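Local structure of S.cerevisiae chromosome XVI reading frame ORF YPL253c (Saccharomyces cerevisiae, 2O0A) at residues A[12-17]-A[80-85]; A[25-30]-A[263-268]; A[59-64]-A[278-283]; A[95-100]-A[224-229]. The protein binds microtubules as the non-catalytic partner of the minus end-directed motor Kar3, recruiting it to microtubules and to the spindle pole body. One frame throughout, in Å; residues are numbered along the deposited sequence.

Contact 1: A[12-17]-A[80-85]; sequences SRRLEN and YSVYHD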
# COMPACT_ATOMS: atom_id res chain seq x y z
N SER A 12 -9.99 16.47 -9.36
CA SER A 12 -8.56 16.64 -9.12
C SER A 12 -7.84 15.30 -9.05
O SER A 12 -6.78 15.14 -9.66
CB SER A 12 -8.31 17.43 -7.84
OG SER A 12 -6.94 17.78 -7.79
N ARG A 13 -8.39 14.33 -8.33
CA ARG A 13 -7.68 13.05 -8.22
C ARG A 13 -7.57 12.30 -9.55
O ARG A 13 -6.59 11.59 -9.80
CB ARG A 13 -8.31 12.17 -7.13
CG ARG A 13 -8.29 12.81 -5.75
CD ARG A 13 -6.90 13.18 -5.29
NE ARG A 13 -6.96 13.68 -3.91
CZ ARG A 13 -7.15 14.95 -3.56
NH1 ARG A 13 -7.27 15.91 -4.49
NH2 ARG A 13 -7.21 15.28 -2.28
N ARG A 14 -8.59 12.46 -10.40
CA ARG A 14 -8.53 11.90 -11.75
C ARG A 14 -7.43 12.57 -12.57
O ARG A 14 -6.66 11.88 -13.25
CB ARG A 14 -9.89 12.03 -12.44
CG ARG A 14 -10.90 11.00 -11.94
CD ARG A 14 -12.25 11.18 -12.63
NE ARG A 14 -13.33 10.44 -11.96
CZ ARG A 14 -14.62 10.58 -12.24
NH1 ARG A 14 -15.02 11.43 -13.19
NH2 ARG A 14 -15.52 9.87 -11.58
N LEU A 15 -7.35 13.89 -12.50
CA LEU A 15 -6.31 14.63 -13.23
C LEU A 15 -4.90 14.32 -12.69
O LEU A 15 -3.95 14.17 -13.46
CB LEU A 15 -6.58 16.15 -13.19
CG LEU A 15 -7.71 16.77 -14.03
CD1 LEU A 15 -7.79 18.27 -13.75
CD2 LEU A 15 -7.49 16.54 -15.52
N GLU A 16 -4.78 14.19 -11.37
CA GLU A 16 -3.49 13.89 -10.76
C GLU A 16 -2.99 12.54 -11.22
O GLU A 16 -1.81 12.38 -11.55
CB GLU A 16 -3.62 13.85 -9.25
CG GLU A 16 -3.84 15.20 -8.62
CD GLU A 16 -4.30 15.09 -7.18
OE1 GLU A 16 -3.66 14.33 -6.38
OE2 GLU A 16 -5.30 15.76 -6.86
N ASN A 17 -3.89 11.56 -11.24
CA ASN A 17 -3.51 10.22 -11.68
C ASN A 17 -3.06 10.20 -13.14
O ASN A 17 -2.13 9.48 -13.50
CB ASN A 17 -4.67 9.25 -11.47
CG ASN A 17 -4.26 7.83 -11.72
OD1 ASN A 17 -3.49 7.26 -10.95
ND2 ASN A 17 -4.73 7.26 -12.83
N TYR A 80 -7.24 6.70 -3.02
CA TYR A 80 -6.64 5.52 -3.63
C TYR A 80 -7.45 4.96 -4.81
O TYR A 80 -6.87 4.33 -5.71
CB TYR A 80 -6.51 4.45 -2.54
CG TYR A 80 -5.92 3.14 -2.97
CD1 TYR A 80 -4.56 3.00 -3.21
CD2 TYR A 80 -6.74 2.02 -3.11
CE1 TYR A 80 -4.03 1.79 -3.58
CE2 TYR A 80 -6.21 0.80 -3.48
CZ TYR A 80 -4.87 0.70 -3.71
OH TYR A 80 -4.37 -0.52 -4.10
N SER A 81 -8.75 5.22 -4.82
CA SER A 81 -9.65 4.54 -5.75
C SER A 81 -9.39 4.81 -7.24
O SER A 81 -9.60 3.94 -8.07
CB SER A 81 -11.12 4.84 -5.42
OG SER A 81 -11.41 6.19 -5.69
N VAL A 82 -8.92 6.01 -7.59
CA VAL A 82 -8.61 6.28 -9.00
C VAL A 82 -7.49 5.37 -9.54
O VAL A 82 -7.60 4.78 -10.63
CB VAL A 82 -8.29 7.77 -9.23
CG1 VAL A 82 -7.88 8.01 -10.67
CG2 VAL A 82 -9.48 8.66 -8.84
N TYR A 83 -6.41 5.24 -8.76
CA TYR A 83 -5.33 4.31 -9.09
C TYR A 83 -5.84 2.86 -9.16
O TYR A 83 -5.56 2.13 -10.11
CB TYR A 83 -4.26 4.45 -8.02
CG TYR A 83 -3.25 3.33 -7.94
CD1 TYR A 83 -2.22 3.24 -8.87
CD2 TYR A 83 -3.32 2.35 -6.93
CE1 TYR A 83 -1.27 2.24 -8.80
CE2 TYR A 83 -2.38 1.34 -6.84
CZ TYR A 83 -1.35 1.28 -7.78
OH TYR A 83 -0.39 0.32 -7.73
N HIS A 84 -6.57 2.45 -8.12
CA HIS A 84 -7.10 1.10 -8.06
C HIS A 84 -7.98 0.78 -9.26
O HIS A 84 -7.79 -0.24 -9.91
CB HIS A 84 -7.89 0.94 -6.75
CG HIS A 84 -8.72 -0.30 -6.69
ND1 HIS A 84 -8.21 -1.52 -6.31
CD2 HIS A 84 -10.03 -0.51 -6.98
CE1 HIS A 84 -9.17 -2.43 -6.36
NE2 HIS A 84 -10.28 -1.84 -6.76
N ASP A 85 -8.90 1.69 -9.57
CA ASP A 85 -9.83 1.48 -10.68
C ASP A 85 -9.08 1.40 -11.99
O ASP A 85 -9.38 0.54 -12.83
CB ASP A 85 -10.88 2.60 -10.73
CG ASP A 85 -11.90 2.52 -9.62
OD1 ASP A 85 -11.98 1.48 -8.91
OD2 ASP A 85 -12.66 3.50 -9.46
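R13, R14 and N17 of helix 4-23 meet V82 and Y83 of helix 72-89 where the two segment axes pass 9.3 Å apart at a crossing angle of -50°, both helices running broadly the same way. Helix 4-23 leads directly into the first strand of the kinesin-like motor homology fold and is probably the counterpart of the neck helix of kinesin-14 motors. Here it leans on helix 72-89, which covers one face of the central sheet. V82 does most of the touching, pushing its two methyls between side chains of the other helix. CG1, anti to the backbone N (chi1 176°), reaches CB of N17 at 3.5 Å, and the two side chains run antiparallel past one another. CG2 takes the other branch and lies 4.1 Å from both CB of R13 and CG of R14, whose extended chain crosses it. R13 contributes its carbonyl oxygen and CB, since its chain bends at chi2 (-57°) and carries the guanidinium to E79 and E16. N17 OD1 stands 3.9 Å from Y83 CA without bonding to it; that oxygen accepts from R27 instead, while the Y83 ring leads off to bring OH to the carbonyl of N95. No hydrogen bond spans the two segments, but the salt bridge of R13 to E79, one residue before 80-85, does join the helices. E16 OE1 pairs with R63, and E16 OE2 is held twice: by a weak, bent bond from R13 NH1 at 3.1 Å, and by S12 OG, which meets the anti lone pair of OE2 at 2.8 Å.

Contact 2: A[25-30]-A[263-268]; sequences TMRCYA and KSFFLL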
# COMPACT_ATOMS: atom_id res chain seq x y z
N THR A 25 5.90 8.59 -13.26
CA THR A 25 6.31 8.86 -11.89
C THR A 25 6.00 7.66 -10.99
O THR A 25 4.96 7.02 -11.15
CB THR A 25 5.56 10.10 -11.32
OG1 THR A 25 5.50 11.13 -12.31
CG2 THR A 25 6.29 10.63 -10.10
N MET A 26 6.91 7.38 -10.05
CA MET A 26 6.67 6.35 -9.05
C MET A 26 5.81 6.94 -7.94
O MET A 26 6.20 7.92 -7.28
CB MET A 26 7.99 5.81 -8.49
CG MET A 26 7.82 4.81 -7.36
SD MET A 26 6.87 3.36 -7.87
CE MET A 26 8.05 2.55 -8.93
N ARG A 27 4.63 6.35 -7.72
CA ARG A 27 3.67 6.88 -6.76
C ARG A 27 4.18 6.75 -5.33
O ARG A 27 4.57 5.67 -4.90
CB ARG A 27 2.33 6.14 -6.89
CG ARG A 27 1.52 6.57 -8.08
CD ARG A 27 0.34 5.63 -8.31
NE ARG A 27 -0.44 6.07 -9.46
CZ ARG A 27 -0.13 5.80 -10.72
NH1 ARG A 27 0.96 5.11 -11.02
NH2 ARG A 27 -0.91 6.24 -11.70
N CYS A 28 4.18 7.88 -4.62
CA CYS A 28 4.60 7.93 -3.22
C CYS A 28 3.77 8.99 -2.50
O CYS A 28 3.83 10.19 -2.83
CB CYS A 28 6.09 8.20 -3.11
SG CYS A 28 6.75 8.07 -1.44
N TYR A 29 2.96 8.53 -1.56
CA TYR A 29 2.02 9.38 -0.86
C TYR A 29 2.34 9.38 0.61
O TYR A 29 2.73 8.35 1.14
CB TYR A 29 0.61 8.81 -1.05
CG TYR A 29 0.07 9.05 -2.45
CD1 TYR A 29 -0.89 10.02 -2.66
CD2 TYR A 29 0.53 8.30 -3.55
CE1 TYR A 29 -1.41 10.26 -3.93
CE2 TYR A 29 0.02 8.53 -4.83
CZ TYR A 29 -0.94 9.50 -5.00
OH TYR A 29 -1.46 9.74 -6.26
N ALA A 30 2.20 10.53 1.27
CA ALA A 30 2.38 10.61 2.72
C ALA A 30 1.02 10.73 3.38
O ALA A 30 0.22 11.59 3.00
CB ALA A 30 3.25 11.82 3.08
N LYS A 263 2.45 -2.54 -11.14
CA LYS A 263 2.28 -1.12 -10.88
C LYS A 263 2.34 -0.92 -9.37
O LYS A 263 1.76 -1.70 -8.63
CB LYS A 263 0.92 -0.60 -11.38
CG LYS A 263 0.69 -0.70 -12.87
CD LYS A 263 1.49 0.35 -13.61
CE LYS A 263 0.82 1.71 -13.58
NZ LYS A 263 1.64 2.72 -14.34
N SER A 264 3.04 0.13 -8.95
CA SER A 264 3.26 0.38 -7.51
C SER A 264 2.62 1.66 -6.97
O SER A 264 2.46 2.67 -7.66
CB SER A 264 4.76 0.43 -7.17
OG SER A 264 5.43 -0.78 -7.48
N PHE A 265 2.30 1.61 -5.68
CA PHE A 265 1.81 2.77 -4.96
C PHE A 265 2.43 2.69 -3.58
O PHE A 265 2.06 1.81 -2.79
CB PHE A 265 0.27 2.67 -4.88
CG PHE A 265 -0.43 3.88 -4.29
CD1 PHE A 265 -1.38 4.57 -5.07
CD2 PHE A 265 -0.25 4.28 -2.95
CE1 PHE A 265 -2.10 5.66 -4.55
CE2 PHE A 265 -0.96 5.37 -2.43
CZ PHE A 265 -1.89 6.06 -3.23
N PHE A 266 3.37 3.59 -3.27
CA PHE A 266 3.97 3.60 -1.94
C PHE A 266 3.19 4.54 -1.04
O PHE A 266 2.89 5.67 -1.42
CB PHE A 266 5.44 4.03 -2.01
CG PHE A 266 6.35 2.98 -2.57
CD1 PHE A 266 7.04 2.12 -1.72
CD2 PHE A 266 6.50 2.82 -3.96
CE1 PHE A 266 7.90 1.13 -2.25
CE2 PHE A 266 7.35 1.82 -4.48
CZ PHE A 266 8.04 0.99 -3.63
N LEU A 267 2.89 4.07 0.16
CA LEU A 267 2.15 4.83 1.15
C LEU A 267 3.01 4.92 2.41
O LEU A 267 3.36 3.90 3.01
CB LEU A 267 0.81 4.14 1.46
CG LEU A 267 -0.06 4.89 2.47
CD1 LEU A 267 -0.47 6.28 1.96
CD2 LEU A 267 -1.31 4.06 2.86
N LEU A 268 3.38 6.14 2.78
CA LEU A 268 4.21 6.34 3.97
C LEU A 268 3.36 6.92 5.08
O LEU A 268 2.85 8.02 4.97
CB LEU A 268 5.43 7.22 3.66
CG LEU A 268 6.58 6.39 3.06
CD1 LEU A 268 6.25 5.82 1.68
CD2 LEU A 268 7.84 7.22 2.96
O HOH W 1 3.45 4.30 -9.54
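The rings of Y29 and F265 form the tight part of this contact, an offset stack with centroids 4.4 Å apart and planes only 8° from parallel. CZ of F265 sits over the rim of the tyrosine face, 3.3 Å from CD2 of Y29. The first torsions differ: CG of F265 is anti to its backbone N (chi1 -173°), whereas CG of Y29 lies beside its own, which swings the two rings, two residues out of step along the strands, over one another. Beneath them the backbones are joined as parallel neighbours in the central sheet of the kinesin-like fold: R27 O accepts from F266 N at 2.9 Å, F266 O from Y29 N, and Y29 O from L268 N at 2.8 Å, the last nearly straight at 173°. The face of C28 and F266 is closely packed too. There SG of C28 touches CD1 of L268 at 3.9 Å, and SD of M26 meets the F266 ring edge-on, a Met-aromatic contact with CE2 3.8 Å away. The looser side is the R27 and K263 end, where a water replaces direct pairing, accepting from R27 N and NH1 and donating to S264 O at 2.7 Å. R27 NH1 and K263 NZ approach to 4.1 Å, their charges gathered around the carboxylate of E21.

Contact 3: A[59-64]-A[278-283]; sequences YKFNRV and KLLTIS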
# COMPACT_ATOMS: atom_id res chain seq x y z
N TYR A 59 10.79 17.71 1.14
CA TYR A 59 10.36 16.37 0.75
C TYR A 59 9.00 16.45 0.06
O TYR A 59 8.02 16.84 0.67
CB TYR A 59 10.28 15.44 1.97
CG TYR A 59 11.60 15.25 2.67
CD1 TYR A 59 12.50 14.30 2.21
CD2 TYR A 59 11.95 16.02 3.78
CE1 TYR A 59 13.72 14.12 2.85
CE2 TYR A 59 13.16 15.85 4.42
CZ TYR A 59 14.05 14.90 3.94
OH TYR A 59 15.25 14.71 4.56
N LYS A 60 8.98 16.08 -1.21
CA LYS A 60 7.76 16.11 -2.01
C LYS A 60 7.13 14.73 -2.13
O LYS A 60 7.82 13.70 -2.04
CB LYS A 60 8.03 16.69 -3.40
CG LYS A 60 8.57 18.12 -3.35
CD LYS A 60 8.50 18.77 -4.71
CE LYS A 60 9.71 19.66 -4.93
NZ LYS A 60 9.92 19.96 -6.38
N PHE A 61 5.82 14.73 -2.34
CA PHE A 61 5.03 13.51 -2.49
C PHE A 61 3.99 13.79 -3.55
O PHE A 61 3.66 14.95 -3.84
CB PHE A 61 4.32 13.19 -1.18
CG PHE A 61 5.25 12.80 -0.07
CD1 PHE A 61 5.53 11.47 0.18
CD2 PHE A 61 5.85 13.78 0.73
CE1 PHE A 61 6.39 11.10 1.20
CE2 PHE A 61 6.73 13.42 1.75
CZ PHE A 61 6.99 12.08 1.99
N ASN A 62 3.42 12.73 -4.14
CA ASN A 62 2.32 12.97 -5.06
C ASN A 62 1.18 13.72 -4.36
O ASN A 62 0.56 14.62 -4.94
CB ASN A 62 1.86 11.66 -5.71
CG ASN A 62 2.96 11.03 -6.54
OD1 ASN A 62 3.48 9.99 -6.18
ND2 ASN A 62 3.35 11.69 -7.62
N ARG A 63 0.93 13.37 -3.10
CA ARG A 63 0.00 14.10 -2.26
C ARG A 63 0.35 13.81 -0.80
O ARG A 63 0.80 12.70 -0.47
CB ARG A 63 -1.44 13.69 -2.58
CG ARG A 63 -2.50 14.39 -1.75
CD ARG A 63 -3.84 14.42 -2.45
NE ARG A 63 -3.90 15.32 -3.60
CZ ARG A 63 -4.05 16.64 -3.53
NH1 ARG A 63 -4.14 17.25 -2.35
NH2 ARG A 63 -4.12 17.36 -4.64
N VAL A 64 0.17 14.82 0.05
CA VAL A 64 0.27 14.71 1.51
C VAL A 64 -1.15 14.76 2.06
O VAL A 64 -1.90 15.72 1.84
CB VAL A 64 1.16 15.84 2.10
CG1 VAL A 64 1.09 15.83 3.63
CG2 VAL A 64 2.58 15.64 1.62
N LYS A 278 13.89 9.45 8.88
CA LYS A 278 14.29 8.28 8.10
C LYS A 278 13.27 7.97 7.01
O LYS A 278 13.64 7.70 5.86
CB LYS A 278 14.46 7.07 9.02
CG LYS A 278 15.75 7.10 9.83
CD LYS A 278 16.77 6.17 9.24
CE LYS A 278 17.71 5.59 10.32
NZ LYS A 278 18.47 6.65 11.05
N LEU A 279 11.99 8.02 7.38
CA LEU A 279 10.91 7.79 6.41
C LEU A 279 10.89 8.87 5.32
O LEU A 279 10.65 8.57 4.15
CB LEU A 279 9.55 7.61 7.11
CG LEU A 279 9.17 6.17 7.54
CD1 LEU A 279 10.18 5.53 8.50
CD2 LEU A 279 7.75 6.06 8.11
N LEU A 280 11.17 10.12 5.68
CA LEU A 280 11.30 11.16 4.66
C LEU A 280 12.47 10.85 3.72
O LEU A 280 12.33 10.94 2.51
CB LEU A 280 11.46 12.55 5.29
CG LEU A 280 10.24 13.07 6.05
CD1 LEU A 280 10.64 14.30 6.86
CD2 LEU A 280 9.09 13.40 5.09
N THR A 281 13.61 10.45 4.26
CA THR A 281 14.74 10.06 3.41
C THR A 281 14.38 8.94 2.43
O THR A 281 14.71 8.99 1.24
CB THR A 281 15.97 9.69 4.26
OG1 THR A 281 16.38 10.86 4.98
CG2 THR A 281 17.12 9.19 3.37
N ILE A 282 13.67 7.93 2.92
CA ILE A 282 13.26 6.80 2.09
C ILE A 282 12.31 7.25 1.00
O ILE A 282 12.43 6.81 -0.14
CB ILE A 282 12.68 5.67 2.96
CG1 ILE A 282 13.80 5.13 3.85
CG2 ILE A 282 12.10 4.55 2.08
CD1 ILE A 282 13.38 4.14 4.89
N SER A 283 11.42 8.18 1.34
CA SER A 283 10.48 8.72 0.37
C SER A 283 11.21 9.34 -0.82
O SER A 283 10.75 9.25 -1.96
CB SER A 283 9.51 9.72 1.03
OG SER A 283 10.10 10.99 1.24
O HOH W 2 17.10 12.87 3.50
O HOH W 3 10.14 12.84 -0.74
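This is a helix packed against the link between strands 58-60 and 63-66, in which Y59 and F61 rest on L280, T281 and S283 of helix 276-289 at the flank of the motor homology domain. It depends on rings, methyls and two waters; no direct hydrogen bond joins the segments. L280 lies beneath the tyrosine: its CB stands 3.5 Å from the Y59 ring centroid and 3° off the ring normal, an almost ideally centred CH-pi contact. Both methyls of L280 contribute, CD1 approaching CD2 of Y59 while CD2 turns to the edge of the F61 ring, 4.0 Å from CZ. The F61 ring also meets S283, whose CB comes within 3.4 Å of F61 CE1. The S283 hydroxyl is directed back to its own helix by a chi1 of 78°, which places OG between the backbone N and the carbonyl carbon and lets it donate to L280 O at 2.6 Å, in the carbonyl plane and on a lone pair. OG also accepts from a water that donates at 2.8 Å to K60 O, so this buried serine links strand 58-60 to the helix through one water; Q287 reaches the same carbonyl. At the outer edge a second water, in the plane of the Y59 ring, joins Y59 OH to T281 OG1, 2.6 Å from the latter. The ring of H57 stacks with that of Y59. The arrangement is consistent with the small three-stranded beta lobe of kinesin motor domains, here strands 41-44, 49-52 and 58-60, seated against the helix that follows the last strand of the core.

Contact 4: A[95-100]-A[224-229]; sequences NLISLS and YFIELN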
# COMPACT_ATOMS: atom_id res chain seq x y z
N ASN A 95 0.06 -3.00 -6.88
CA ASN A 95 0.34 -3.13 -5.46
C ASN A 95 0.06 -1.87 -4.67
O ASN A 95 -0.13 -0.78 -5.23
CB ASN A 95 1.77 -3.63 -5.22
CG ASN A 95 2.83 -2.60 -5.54
OD1 ASN A 95 2.86 -1.50 -4.98
ND2 ASN A 95 3.76 -2.96 -6.44
N LEU A 96 0.00 -2.06 -3.35
CA LEU A 96 0.02 -0.98 -2.39
C LEU A 96 1.06 -1.38 -1.36
O LEU A 96 0.92 -2.40 -0.68
CB LEU A 96 -1.37 -0.82 -1.75
CG LEU A 96 -1.49 0.14 -0.56
CD1 LEU A 96 -0.95 1.52 -0.91
CD2 LEU A 96 -2.95 0.22 -0.05
N ILE A 97 2.14 -0.61 -1.28
CA ILE A 97 3.24 -0.90 -0.35
C ILE A 97 3.18 0.14 0.76
O ILE A 97 3.46 1.32 0.52
CB ILE A 97 4.60 -0.89 -1.08
CG1 ILE A 97 4.61 -2.02 -2.11
CG2 ILE A 97 5.76 -1.06 -0.06
CD1 ILE A 97 5.74 -1.94 -3.14
N SER A 98 2.77 -0.31 1.95
CA SER A 98 2.49 0.58 3.07
C SER A 98 3.60 0.48 4.13
O SER A 98 3.87 -0.61 4.63
CB SER A 98 1.13 0.26 3.68
OG SER A 98 0.84 1.14 4.76
N LEU A 99 4.23 1.62 4.42
CA LEU A 99 5.27 1.73 5.45
C LEU A 99 4.70 2.42 6.67
O LEU A 99 4.10 3.50 6.57
CB LEU A 99 6.45 2.55 4.91
CG LEU A 99 7.44 1.86 3.97
CD1 LEU A 99 6.81 1.35 2.70
CD2 LEU A 99 8.61 2.79 3.63
N SER A 100 4.88 1.78 7.81
CA SER A 100 4.34 2.27 9.09
C SER A 100 5.37 1.97 10.15
O SER A 100 6.17 1.06 9.99
CB SER A 100 3.06 1.53 9.43
OG SER A 100 1.99 1.89 8.54
N TYR A 224 -1.31 -6.81 -4.70
CA TYR A 224 -0.50 -7.15 -3.53
C TYR A 224 -0.48 -5.99 -2.57
O TYR A 224 -0.09 -4.89 -2.95
CB TYR A 224 0.94 -7.50 -3.92
CG TYR A 224 1.03 -8.58 -4.97
CD1 TYR A 224 1.27 -9.90 -4.60
CD2 TYR A 224 0.89 -8.26 -6.32
CE1 TYR A 224 1.34 -10.90 -5.58
CE2 TYR A 224 0.96 -9.26 -7.29
CZ TYR A 224 1.19 -10.56 -6.91
OH TYR A 224 1.28 -11.54 -7.88
N PHE A 225 -0.87 -6.25 -1.32
CA PHE A 225 -0.76 -5.27 -0.25
C PHE A 225 0.39 -5.69 0.65
O PHE A 225 0.35 -6.74 1.29
CB PHE A 225 -2.08 -5.22 0.53
CG PHE A 225 -2.07 -4.30 1.72
CD1 PHE A 225 -1.68 -2.97 1.60
CD2 PHE A 225 -2.54 -4.76 2.95
CE1 PHE A 225 -1.70 -2.11 2.71
CE2 PHE A 225 -2.58 -3.91 4.06
CZ PHE A 225 -2.16 -2.58 3.94
N ILE A 226 1.43 -4.86 0.65
CA ILE A 226 2.65 -5.15 1.40
C ILE A 226 2.66 -4.26 2.65
O ILE A 226 2.48 -3.05 2.55
CB ILE A 226 3.90 -4.87 0.53
CG1 ILE A 226 3.89 -5.75 -0.71
CG2 ILE A 226 5.17 -5.01 1.38
CD1 ILE A 226 3.87 -7.26 -0.43
N GLU A 227 2.84 -4.88 3.82
CA GLU A 227 2.91 -4.13 5.07
C GLU A 227 4.32 -4.22 5.63
O GLU A 227 4.80 -5.30 5.96
CB GLU A 227 1.89 -4.64 6.09
CG GLU A 227 0.46 -4.31 5.70
CD GLU A 227 -0.54 -4.95 6.64
OE1 GLU A 227 -0.94 -6.10 6.40
OE2 GLU A 227 -0.94 -4.29 7.60
N LEU A 228 4.97 -3.07 5.73
CA LEU A 228 6.25 -2.97 6.41
C LEU A 228 5.99 -2.06 7.61
O LEU A 228 6.05 -0.85 7.48
CB LEU A 228 7.30 -2.39 5.47
CG LEU A 228 7.69 -3.29 4.29
CD1 LEU A 228 8.30 -2.49 3.18
CD2 LEU A 228 8.60 -4.43 4.77
N ASN A 229 5.67 -2.65 8.75
CA ASN A 229 4.97 -1.90 9.81
C ASN A 229 5.79 -1.63 11.07
O ASN A 229 5.24 -1.29 12.13
CB ASN A 229 3.62 -2.54 10.16
CG ASN A 229 2.56 -2.40 9.04
OD1 ASN A 229 2.79 -1.80 7.97
ND2 ASN A 229 1.38 -2.95 9.31
O HOH W 4 0.71 -0.19 7.08
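Backbone bonds come first: L96 and S98 alternate with I226 and L228 in a regular parallel ladder between strands 94-99 and 221-228. L96 N donates to Y224 O, I226 N to L96 O, S98 N to I226 O, L228 N to S98 O (2.9 Å, 176°) and S100 N to L228 O. CA-H...O contacts supplement three of these acceptors, F225 CA to L96 O at 3.4 Å for one.

Apolar side chains pair on both faces. L96 and F225 run alongside each other, each with CG anti to its backbone N (chi1 172° and 177°), and CG of L96 packs 3.8 Å from CD1 of F225, whose ring runs on to S98 CB. On the opposite face CG1 of I97 meets CB of I226 at 3.9 Å, with L99 and L228 touching farther along; L258 of helix 250-261 covers I226.

Apolar pairs give way, at the C-terminal end, to a linked set of polar groups. One water is bonded to S98 OG, S100 OG and N229 OD1, donating to the last at 2.8 Å. N229 ND2 reaches E227 OE2 at 3.2 Å from above the carboxylate plane and also bonds D188, while E227 OE1 pairs with R108. This salt bridge probably favours the charged carboxylate of E227 despite its burial.

Contacts 2 and 4 form the core, near the centre of the chain: strands 265-270 and 94-99 are neighbours in the central sheet, so the two parallel ladders continue through backbone bonds between L267 and both I97 and L99. Contacts 1 and 3 lie farther out, about 15 and 14 Å from the chain centre, yet are still mostly buried, and lack direct hydrogen bonds between their segments. Contact 1 packs two helices on the sheet through one valine and touches all three others through polar side chains. Contact 3 packs a helix against the link from the small lobe into strand 63-66, relying on two aromatic rings, one met over its face, and bridging waters; N62 and R63 bond C28 and A30 of strand 27-32.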